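Local coordinates for protein tumour necrosis factor receptor (Ectromelia virus, PDB 3ON9) that probably blunts host immune defence by binding tumour necrosis factor and chemokines, the chemokines being sequestered by the SECRET domain described here, at residues N7-V18 / D60-D71. Numbering follows the deposited sequence.
Sequences NSIDVEINMYPV and DKLATSGFFTND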
# COMPACT_ATOMS: atom_id res chain seq x y z
N ASN A 7 3.94 4.56 15.10
CA ASN A 7 2.65 5.23 15.19
C ASN A 7 2.14 5.64 13.81
O ASN A 7 1.15 6.36 13.70
CB ASN A 7 2.70 6.46 16.12
CG ASN A 7 3.81 7.43 15.76
OD1 ASN A 7 4.56 7.21 14.82
ND2 ASN A 7 3.91 8.53 16.51
N SER A 8 2.83 5.17 12.77
CA SER A 8 2.50 5.57 11.41
C SER A 8 2.66 4.39 10.47
O SER A 8 3.67 3.69 10.53
CB SER A 8 3.47 6.68 10.96
OG SER A 8 3.29 6.99 9.59
N ILE A 9 1.67 4.16 9.61
CA ILE A 9 1.79 3.15 8.55
C ILE A 9 1.48 3.82 7.22
O ILE A 9 0.47 4.53 7.09
CB ILE A 9 0.83 1.94 8.73
CG1 ILE A 9 0.86 1.40 10.15
CG2 ILE A 9 1.23 0.82 7.77
CD1 ILE A 9 -0.13 0.25 10.39
N ASP A 10 2.35 3.57 6.25
CA ASP A 10 2.26 4.11 4.91
C ASP A 10 2.27 2.91 3.98
O ASP A 10 3.11 2.03 4.11
CB ASP A 10 3.47 5.03 4.67
CG ASP A 10 3.78 5.23 3.19
OD1 ASP A 10 3.19 6.14 2.59
OD2 ASP A 10 4.64 4.49 2.67
N VAL A 11 1.28 2.84 3.09
CA VAL A 11 1.23 1.80 2.09
C VAL A 11 1.21 2.48 0.73
O VAL A 11 0.38 3.34 0.49
CB VAL A 11 -0.02 0.90 2.27
CG1 VAL A 11 -0.08 -0.15 1.16
CG2 VAL A 11 -0.01 0.24 3.64
N GLU A 12 2.16 2.11 -0.14
CA GLU A 12 2.25 2.68 -1.48
C GLU A 12 2.19 1.57 -2.50
O GLU A 12 2.83 0.54 -2.33
CB GLU A 12 3.57 3.42 -1.67
CG GLU A 12 3.82 4.54 -0.71
CD GLU A 12 5.29 4.91 -0.63
OE1 GLU A 12 5.87 5.31 -1.66
OE2 GLU A 12 5.87 4.78 0.47
N ILE A 13 1.43 1.81 -3.56
CA ILE A 13 1.35 0.86 -4.67
C ILE A 13 1.56 1.61 -5.98
O ILE A 13 0.76 2.47 -6.36
CB ILE A 13 -0.03 0.13 -4.69
CG1 ILE A 13 -0.40 -0.44 -3.31
CG2 ILE A 13 -0.02 -0.98 -5.73
CD1 ILE A 13 -1.26 0.49 -2.43
N ASN A 14 2.65 1.28 -6.69
CA ASN A 14 2.93 1.95 -7.96
C ASN A 14 2.76 0.95 -9.10
O ASN A 14 3.15 -0.20 -8.96
CB ASN A 14 4.34 2.56 -7.94
CG ASN A 14 4.48 3.59 -6.85
OD1 ASN A 14 3.51 4.28 -6.52
ND2 ASN A 14 5.67 3.69 -6.26
N MET A 15 2.13 1.37 -10.18
CA MET A 15 1.64 0.42 -11.18
C MET A 15 1.84 0.91 -12.61
O MET A 15 1.67 2.10 -12.88
CB MET A 15 0.15 0.14 -10.96
CG MET A 15 -0.17 -0.39 -9.57
SD MET A 15 -1.93 -0.71 -9.34
CE MET A 15 -2.55 0.97 -9.21
N TYR A 16 2.17 0.00 -13.51
CA TYR A 16 2.28 0.33 -14.92
C TYR A 16 1.99 -0.92 -15.75
O TYR A 16 2.46 -1.99 -15.41
CB TYR A 16 3.69 0.82 -15.25
CG TYR A 16 3.81 1.39 -16.64
CD1 TYR A 16 3.66 2.75 -16.86
CD2 TYR A 16 4.05 0.57 -17.72
CE1 TYR A 16 3.74 3.28 -18.14
CE2 TYR A 16 4.14 1.09 -19.00
CZ TYR A 16 3.98 2.44 -19.19
OH TYR A 16 4.07 2.96 -20.46
N PRO A 17 1.19 -0.79 -16.82
CA PRO A 17 0.49 0.42 -17.25
C PRO A 17 -0.95 0.45 -16.72
O PRO A 17 -1.57 -0.61 -16.56
CB PRO A 17 0.41 0.26 -18.77
CG PRO A 17 0.47 -1.25 -19.00
CD PRO A 17 0.94 -1.92 -17.73
N VAL A 18 -1.47 1.64 -16.47
CA VAL A 18 -2.89 1.78 -16.18
C VAL A 18 -3.58 2.51 -17.32
O VAL A 18 -2.96 3.34 -18.01
CB VAL A 18 -3.19 2.48 -14.82
CG1 VAL A 18 -2.61 1.65 -13.67
CG2 VAL A 18 -2.65 3.90 -14.79
N ASP A 60 0.19 9.81 -17.67
CA ASP A 60 0.06 8.92 -18.82
C ASP A 60 -0.47 7.54 -18.40
O ASP A 60 -1.65 7.41 -18.09
CB ASP A 60 1.36 8.84 -19.62
CG ASP A 60 1.15 8.30 -21.03
OD1 ASP A 60 0.00 8.24 -21.51
OD2 ASP A 60 2.16 7.91 -21.65
N LYS A 61 0.39 6.53 -18.39
CA LYS A 61 -0.06 5.19 -18.00
C LYS A 61 0.58 4.75 -16.69
O LYS A 61 0.49 3.58 -16.32
CB LYS A 61 0.23 4.17 -19.09
CG LYS A 61 -0.51 4.42 -20.41
CD LYS A 61 -0.12 3.34 -21.42
CE LYS A 61 -1.03 3.37 -22.64
NZ LYS A 61 -0.68 4.49 -23.56
N LEU A 62 1.21 5.69 -15.99
CA LEU A 62 1.92 5.41 -14.74
C LEU A 62 1.09 5.88 -13.55
O LEU A 62 0.72 7.05 -13.48
CB LEU A 62 3.27 6.12 -14.72
CG LEU A 62 4.08 6.06 -13.42
CD1 LEU A 62 4.52 4.62 -13.15
CD2 LEU A 62 5.29 6.98 -13.53
N ALA A 63 0.84 4.99 -12.60
CA ALA A 63 0.05 5.34 -11.42
C ALA A 63 0.85 5.23 -10.13
O ALA A 63 1.63 4.29 -9.95
CB ALA A 63 -1.18 4.46 -11.33
N THR A 64 0.66 6.19 -9.23
CA THR A 64 1.07 6.02 -7.85
C THR A 64 -0.20 6.04 -7.01
O THR A 64 -1.12 6.78 -7.30
CB THR A 64 2.07 7.10 -7.37
OG1 THR A 64 2.52 6.79 -6.04
CG2 THR A 64 1.45 8.48 -7.38
N SER A 65 -0.24 5.20 -5.98
CA SER A 65 -1.43 5.09 -5.15
C SER A 65 -1.02 4.68 -3.75
O SER A 65 0.11 4.28 -3.53
CB SER A 65 -2.41 4.06 -5.75
OG SER A 65 -1.92 2.73 -5.65
N GLY A 66 -1.92 4.81 -2.78
CA GLY A 66 -1.55 4.38 -1.45
C GLY A 66 -2.60 4.65 -0.41
O GLY A 66 -3.63 5.27 -0.70
N PHE A 67 -2.35 4.15 0.80
CA PHE A 67 -3.18 4.40 1.98
C PHE A 67 -2.25 4.82 3.11
O PHE A 67 -1.12 4.35 3.18
CB PHE A 67 -3.91 3.14 2.43
CG PHE A 67 -4.66 2.40 1.36
CD1 PHE A 67 -6.05 2.48 1.28
CD2 PHE A 67 -3.99 1.57 0.46
CE1 PHE A 67 -6.75 1.79 0.32
CE2 PHE A 67 -4.67 0.87 -0.50
CZ PHE A 67 -6.07 0.98 -0.58
N PHE A 68 -2.71 5.67 4.02
CA PHE A 68 -1.87 6.02 5.16
C PHE A 68 -2.70 6.30 6.40
O PHE A 68 -3.89 6.59 6.32
CB PHE A 68 -0.97 7.22 4.84
CG PHE A 68 -1.73 8.46 4.48
CD1 PHE A 68 -2.05 9.40 5.45
CD2 PHE A 68 -2.15 8.67 3.18
CE1 PHE A 68 -2.76 10.55 5.11
CE2 PHE A 68 -2.85 9.81 2.84
CZ PHE A 68 -3.17 10.75 3.81
N THR A 69 -2.04 6.22 7.55
CA THR A 69 -2.73 6.36 8.82
C THR A 69 -2.52 7.72 9.45
O THR A 69 -1.63 8.47 9.09
CB THR A 69 -2.18 5.35 9.86
OG1 THR A 69 -0.82 5.70 10.20
CG2 THR A 69 -2.22 3.95 9.33
N ASN A 70 -3.38 8.01 10.41
CA ASN A 70 -3.10 9.01 11.41
C ASN A 70 -1.78 8.64 12.09
O ASN A 70 -1.47 7.46 12.24
CB ASN A 70 -4.23 8.99 12.43
CG ASN A 70 -3.95 9.86 13.64
OD1 ASN A 70 -3.51 11.00 13.51
ND2 ASN A 70 -4.20 9.31 14.83
N ASP A 71 -0.99 9.63 12.48
CA ASP A 71 0.29 9.33 13.10
C ASP A 71 0.40 9.71 14.57
O ASP A 71 1.50 9.90 15.08
CB ASP A 71 1.44 9.94 12.28
CG ASP A 71 1.31 11.44 12.09
OD1 ASP A 71 2.14 12.02 11.36
OD2 ASP A 71 0.38 12.04 12.68
O HOH W 1 1.12 8.35 8.99
O HOH W 2 -3.98 5.87 -18.46
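V11 and F67, I13 and S65, and M15 and A63 form the hydrogen-bonded pairs that join strands 8-16 and 62-69 antiparallel, their axes 4.4 Å apart at closest. S65 adds a side-chain bond: with chi1 at 70°, OG lies between the backbone N and carbonyl carbon and donates to I13 O at 2.8 Å, while S65 N reaches the same oxygen only weakly. At the start of strand 8-16, T69 OG1 stands in for a main-chain acceptor, taking a nearly straight bond from I9 N (3.0 Å, 170°) and donating to N70 O; T69 CG2 rests against I9 CB. In the beta-sandwich of this SECRET domain the two strands are neighbours in one sheet, and M15, S65 and F67 face the other, where all three touch I40. I13 CD1 meets the edge of the F67 ring at CE2 (3.9 Å), and both V18 methyls pack on A63 CB. Beyond the cis peptide before P17, V18 N donates a hydrogen bond to K61 O (2.8 Å). Y16, its CG anti to the backbone N (chi1 -170°), brings CE1 to K61 CB at 3.7 Å, and P17 CB lies over the rim of one face of the Y16 ring. One water bridges S8 OG and T69 O.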